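Long-range contact in HMTCP-1 (Homo sapiens, PDB 1A1X), which binds the PH domains of the kinases AKT1 and AKT2 and enhances their phosphorylation and activation: residues 64-76 against 80-92. Sequence-based numbering, arbitrary orientation.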
loop_
_atom_site.group_PDB
_atom_site.type_symbol
_atom_site.label_atom_id
_atom_site.label_comp_id
_atom_site.label_asym_id
_atom_site.label_seq_id
_atom_site.Cartn_x
_atom_site.Cartn_y
_atom_site.Cartn_z
ATOM N N SER A 64 17.987 17.243 0.286
ATOM C CA SER A 64 17.020 16.209 -0.071
ATOM C C SER A 64 15.950 15.945 0.984
ATOM O O SER A 64 16.189 16.127 2.175
ATOM C CB SER A 64 17.757 14.903 -0.378
ATOM O OG SER A 64 16.846 13.875 -0.724
ATOM N N GLN A 65 14.772 15.515 0.540
ATOM C CA GLN A 65 13.672 15.185 1.455
ATOM C C GLN A 65 13.876 13.788 2.070
ATOM O O GLN A 65 13.325 13.465 3.125
ATOM C CB GLN A 65 12.327 15.242 0.721
ATOM C CG GLN A 65 11.941 16.635 0.242
ATOM C CD GLN A 65 10.590 16.649 -0.437
ATOM O OE1 GLN A 65 10.471 16.292 -1.605
ATOM N NE2 GLN A 65 9.559 17.043 0.296
ATOM N N LEU A 66 14.656 12.965 1.378
ATOM C CA LEU A 66 14.983 11.605 1.806
ATOM C C LEU A 66 16.299 11.625 2.594
ATOM O O LEU A 66 17.178 12.461 2.339
ATOM C CB LEU A 66 15.106 10.687 0.581
ATOM C CG LEU A 66 13.871 9.933 0.076
ATOM C CD1 LEU A 66 12.597 10.429 0.739
ATOM C CD2 LEU A 66 13.792 10.035 -1.439
ATOM N N PRO A 67 16.470 10.675 3.525
ATOM C CA PRO A 67 17.681 10.600 4.347
ATOM C C PRO A 67 18.887 9.921 3.719
ATOM O O PRO A 67 18.789 9.277 2.671
ATOM C CB PRO A 67 17.196 9.838 5.576
ATOM C CG PRO A 67 16.252 8.844 4.976
ATOM C CD PRO A 67 15.487 9.656 3.939
ATOM N N LEU A 68 20.032 10.090 4.377
ATOM C CA LEU A 68 21.284 9.483 3.940
ATOM C C LEU A 68 21.228 7.984 4.221
ATOM O O LEU A 68 21.852 7.190 3.518
ATOM C CB LEU A 68 22.474 10.075 4.702
ATOM C CG LEU A 68 22.829 11.552 4.555
ATOM C CD1 LEU A 68 24.026 11.854 5.437
ATOM C CD2 LEU A 68 23.144 11.888 3.114
ATOM N N MET A 69 20.477 7.602 5.247
ATOM C CA MET A 69 20.369 6.197 5.602
ATOM C C MET A 69 19.145 5.864 6.437
ATOM O O MET A 69 18.635 6.699 7.183
ATOM C CB MET A 69 21.603 5.762 6.384
ATOM C CG MET A 69 21.750 6.481 7.710
ATOM S SD MET A 69 22.133 5.364 9.061
ATOM C CE MET A 69 20.510 5.017 9.669
ATOM N N TRP A 70 18.712 4.612 6.317
ATOM C CA TRP A 70 17.583 4.075 7.065
ATOM C C TRP A 70 18.120 2.810 7.712
ATOM O O TRP A 70 18.818 2.040 7.060
ATOM C CB TRP A 70 16.434 3.692 6.129
ATOM C CG TRP A 70 15.459 4.779 5.833
ATOM C CD1 TRP A 70 14.675 5.442 6.727
ATOM C CD2 TRP A 70 15.065 5.238 4.534
ATOM N NE1 TRP A 70 13.804 6.274 6.063
ATOM C CE2 TRP A 70 14.021 6.167 4.717
ATOM C CE3 TRP A 70 15.490 4.945 3.229
ATOM C CZ2 TRP A 70 13.388 6.809 3.642
ATOM C CZ3 TRP A 70 14.865 5.583 2.159
ATOM C CH2 TRP A 70 13.821 6.507 2.376
ATOM N N GLN A 71 17.792 2.600 8.979
ATOM C CA GLN A 71 18.231 1.425 9.718
ATOM C C GLN A 71 16.986 0.785 10.319
ATOM O O GLN A 71 16.202 1.464 10.979
ATOM C CB GLN A 71 19.186 1.864 10.825
ATOM C CG GLN A 71 19.782 0.749 11.655
ATOM C CD GLN A 71 20.737 1.284 12.716
ATOM O OE1 GLN A 71 20.340 1.555 13.852
ATOM N NE2 GLN A 71 21.999 1.461 12.340
ATOM N N LEU A 72 16.788 -0.510 10.075
ATOM C CA LEU A 72 15.622 -1.210 10.611
ATOM C C LEU A 72 15.547 -1.053 12.135
ATOM O O LEU A 72 16.514 -1.298 12.862
ATOM C CB LEU A 72 15.637 -2.679 10.186
ATOM C CG LEU A 72 14.359 -3.509 10.331
ATOM C CD1 LEU A 72 13.158 -2.797 9.703
ATOM C CD2 LEU A 72 14.579 -4.876 9.676
ATOM N N TYR A 73 14.380 -0.617 12.594
ATOM C CA TYR A 73 14.115 -0.350 14.001
ATOM C C TYR A 73 12.925 -1.215 14.456
ATOM O O TYR A 73 12.080 -1.572 13.638
ATOM C CB TYR A 73 13.783 1.141 14.116
ATOM C CG TYR A 73 13.894 1.714 15.495
ATOM C CD1 TYR A 73 15.135 1.896 16.098
ATOM C CD2 TYR A 73 12.752 2.051 16.213
ATOM C CE1 TYR A 73 15.233 2.394 17.391
ATOM C CE2 TYR A 73 12.837 2.547 17.499
ATOM C CZ TYR A 73 14.077 2.715 18.085
ATOM O OH TYR A 73 14.141 3.192 19.375
ATOM N N PRO A 74 12.848 -1.570 15.761
ATOM C CA PRO A 74 11.745 -2.396 16.288
ATOM C C PRO A 74 10.365 -1.821 15.990
ATOM O O PRO A 74 10.202 -0.602 15.912
ATOM C CB PRO A 74 12.000 -2.388 17.799
ATOM C CG PRO A 74 13.479 -2.280 17.893
ATOM C CD PRO A 74 13.800 -1.240 16.841
ATOM N N GLU A 75 9.380 -2.708 15.845
ATOM C CA GLU A 75 7.995 -2.319 15.568
ATOM C C GLU A 75 7.780 -1.915 14.108
ATOM O O GLU A 75 7.020 -0.991 13.808
ATOM C CB GLU A 75 7.549 -1.175 16.494
ATOM C CG GLU A 75 7.781 -1.421 17.978
ATOM C CD GLU A 75 7.040 -2.635 18.482
ATOM O OE1 GLU A 75 5.801 -2.675 18.338
ATOM O OE2 GLU A 75 7.693 -3.553 19.020
ATOM N N GLU A 76 8.451 -2.620 13.203
ATOM C CA GLU A 76 8.347 -2.371 11.774
ATOM C C GLU A 76 8.408 -0.920 11.349
ATOM O O GLU A 76 7.430 -0.331 10.893
ATOM C CB GLU A 76 7.119 -3.065 11.185
ATOM C CG GLU A 76 7.272 -4.583 11.140
ATOM C CD GLU A 76 8.638 -5.020 10.598
ATOM O OE1 GLU A 76 8.771 -5.175 9.361
ATOM O OE2 GLU A 76 9.582 -5.199 11.408
ATOM N N ASP A 80 16.170 6.948 10.607
ATOM C CA ASP A 80 17.125 7.533 9.680
ATOM C C ASP A 80 18.321 8.155 10.401
ATOM O O ASP A 80 18.449 8.038 11.627
ATOM C CB ASP A 80 16.450 8.544 8.737
ATOM C CG ASP A 80 15.843 9.760 9.458
ATOM O OD1 ASP A 80 16.276 10.121 10.571
ATOM O OD2 ASP A 80 14.925 10.383 8.874
ATOM N N ASN A 81 19.176 8.835 9.645
ATOM C CA ASN A 81 20.365 9.468 10.206
ATOM C C ASN A 81 20.087 10.675 11.105
ATOM O O ASN A 81 20.957 11.087 11.870
ATOM C CB ASN A 81 21.327 9.847 9.089
ATOM C CG ASN A 81 20.654 10.624 8.012
ATOM O OD1 ASN A 81 19.883 10.076 7.228
ATOM N ND2 ASN A 81 20.894 11.926 7.992
ATOM N N ASN A 82 18.875 11.221 11.031
ATOM C CA ASN A 82 18.478 12.359 11.869
ATOM C C ASN A 82 17.680 11.907 13.100
ATOM O O ASN A 82 17.123 12.737 13.815
ATOM C CB ASN A 82 17.618 13.336 11.069
ATOM C CG ASN A 82 18.348 13.929 9.893
ATOM O OD1 ASN A 82 17.777 14.114 8.819
ATOM N ND2 ASN A 82 19.619 14.237 10.088
ATOM N N SER A 83 17.612 10.594 13.321
ATOM C CA SER A 83 16.872 9.982 14.435
ATOM C C SER A 83 15.358 9.957 14.256
ATOM O O SER A 83 14.631 9.626 15.195
ATOM C CB SER A 83 17.206 10.630 15.785
ATOM O OG SER A 83 18.446 10.166 16.276
ATOM N N ARG A 84 14.881 10.307 13.065
ATOM C CA ARG A 84 13.450 10.298 12.796
ATOM C C ARG A 84 13.003 8.884 12.463
ATOM O O ARG A 84 13.791 8.087 11.960
ATOM C CB ARG A 84 13.125 11.230 11.644
ATOM C CG ARG A 84 13.545 12.642 11.903
ATOM C CD ARG A 84 13.368 13.481 10.665
ATOM N NE ARG A 84 13.865 14.841 10.856
ATOM C CZ ARG A 84 14.493 15.541 9.916
ATOM N NH1 ARG A 84 14.701 15.004 8.718
ATOM N NH2 ARG A 84 14.911 16.775 10.174
ATOM N N LEU A 85 11.743 8.580 12.763
ATOM C CA LEU A 85 11.164 7.264 12.515
ATOM C C LEU A 85 10.242 7.260 11.314
ATOM O O LEU A 85 9.489 8.205 11.089
ATOM C CB LEU A 85 10.400 6.768 13.743
ATOM C CG LEU A 85 11.135 5.882 14.751
ATOM C CD1 LEU A 85 12.506 6.433 15.049
ATOM C CD2 LEU A 85 10.314 5.774 16.020
ATOM N N TRP A 86 10.337 6.192 10.532
ATOM C CA TRP A 86 9.525 6.011 9.338
ATOM C C TRP A 86 8.765 4.708 9.507
ATOM O O TRP A 86 9.369 3.654 9.661
ATOM C CB TRP A 86 10.404 5.922 8.091
ATOM C CG TRP A 86 11.163 7.173 7.789
ATOM C CD1 TRP A 86 12.200 7.696 8.514
ATOM C CD2 TRP A 86 10.973 8.049 6.670
ATOM N NE1 TRP A 86 12.664 8.838 7.915
ATOM C CE2 TRP A 86 11.933 9.081 6.781
ATOM C CE3 TRP A 86 10.089 8.061 5.581
ATOM C CZ2 TRP A 86 12.036 10.120 5.846
ATOM C CZ3 TRP A 86 10.193 9.090 4.648
ATOM C CH2 TRP A 86 11.159 10.105 4.788
ATOM N N GLN A 87 7.442 4.789 9.503
ATOM C CA GLN A 87 6.596 3.616 9.669
ATOM C C GLN A 87 6.501 2.810 8.381
ATOM O O GLN A 87 6.295 3.380 7.317
ATOM C CB GLN A 87 5.181 4.061 10.074
ATOM C CG GLN A 87 4.206 2.920 10.327
ATOM C CD GLN A 87 4.577 2.101 11.553
ATOM O OE1 GLN A 87 4.677 2.635 12.661
ATOM N NE2 GLN A 87 4.781 0.798 11.364
ATOM N N ILE A 88 6.685 1.496 8.459
ATOM C CA ILE A 88 6.536 0.672 7.263
ATOM C C ILE A 88 5.029 0.433 7.167
ATOM O O ILE A 88 4.461 -0.273 7.996
ATOM C CB ILE A 88 7.259 -0.692 7.384
ATOM C CG1 ILE A 88 8.778 -0.501 7.445
ATOM C CG2 ILE A 88 6.912 -1.584 6.190
ATOM C CD1 ILE A 88 9.541 -1.787 7.783
ATOM N N GLN A 89 4.369 1.095 6.219
ATOM C CA GLN A 89 2.922 0.934 6.054
ATOM C C GLN A 89 2.585 -0.332 5.285
ATOM O O GLN A 89 1.529 -0.937 5.491
ATOM C CB GLN A 89 2.308 2.172 5.425
ATOM C CG GLN A 89 2.578 3.404 6.255
ATOM C CD GLN A 89 1.634 4.522 5.921
ATOM O OE1 GLN A 89 1.800 5.206 4.922
ATOM N NE2 GLN A 89 0.624 4.707 6.756
ATOM N N HIS A 90 3.463 -0.701 4.359
ATOM C CA HIS A 90 3.312 -1.960 3.641
ATOM C C HIS A 90 4.614 -2.421 2.991
ATOM O O HIS A 90 5.498 -1.615 2.687
ATOM C CB HIS A 90 2.080 -2.000 2.708
ATOM C CG HIS A 90 2.277 -1.370 1.365
ATOM N ND1 HIS A 90 3.418 -1.544 0.611
ATOM C CD2 HIS A 90 1.442 -0.622 0.610
ATOM C CE1 HIS A 90 3.275 -0.930 -0.548
ATOM N NE2 HIS A 90 2.085 -0.362 -0.573
ATOM N N HIS A 91 4.757 -3.736 2.904
ATOM C CA HIS A 91 5.922 -4.381 2.321
ATOM C C HIS A 91 5.362 -5.530 1.505
ATOM O O HIS A 91 4.998 -6.574 2.040
ATOM C CB HIS A 91 6.836 -4.912 3.429
ATOM C CG HIS A 91 8.061 -5.618 2.929
ATOM N ND1 HIS A 91 8.782 -6.494 3.711
ATOM C CD2 HIS A 91 8.709 -5.553 1.742
ATOM C CE1 HIS A 91 9.822 -6.937 3.027
ATOM N NE2 HIS A 91 9.801 -6.381 1.830
ATOM N N LEU A 92 5.283 -5.320 0.200
ATOM C CA LEU A 92 4.727 -6.323 -0.680
ATOM C C LEU A 92 5.384 -6.394 -2.040
ATOM O O LEU A 92 6.291 -5.622 -2.359
ATOM C CB LEU A 92 3.209 -6.118 -0.825
ATOM C CG LEU A 92 2.620 -4.715 -0.645
ATOM C CD1 LEU A 92 2.810 -3.908 -1.886
ATOM C CD2 LEU A 92 1.155 -4.802 -0.312
HETATM O O HOH W 1 4.096 -0.665 14.009
#
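Asp-80 sets its CB against the proline ring of Pro-67, 3.5 Å from Pro-67 CB, while its CA makes a bent CA-H...O contact with Met-69 O. Its carboxylate turns back on its own segment: OD1 takes the backbone N-H groups of Asn-82, closing an Asx turn, and of Arg-84 from opposite faces of its plane. Next comes Asn-81, whose chi1 of 51° tucks CG between its backbone N and carbonyl carbon and brings OD1 in front of two successive amides. The bond from Met-69 N to Asn-81 OD1, 3.2 Å, reaches the oxygen from above the carbonyl plane; that from Leu-68 N is weak. Alongside, Met-69 CG slides past Asn-81 CB at 3.7 Å.

After the turn the chain enters strand 85-94, separated from strand 69-73 by strand 77-80 in the closed antiparallel beta barrel of the TCL1 family. Here Trp-86 presents a ring face to the edge of Trp-70 in a T-shaped stack, planes at 90°, with Trp-70 NE1 only 3.3 Å from Trp-86 CD1. Trp-86 NE1 gives an almost straight bond, 2.9 Å, to Asp-80 OD2, which lies in the indole plane though it is met from above the carboxylate plane, a bond that should hold the ring's rotation. A leucine in place of Trp-86 would probably leave OD2 of the buried Asp-80 without this donor and the edge of Trp-70 without its aromatic face.

Gln-87 NE2 donates to a water that in turn donates to Glu-75 O, bridging the segments. One residue on, Ile-88 N donates a hydrogen bond to Glu-76 O, and Ile-88 CD1 lies 4.2 Å from Leu-72 CD1.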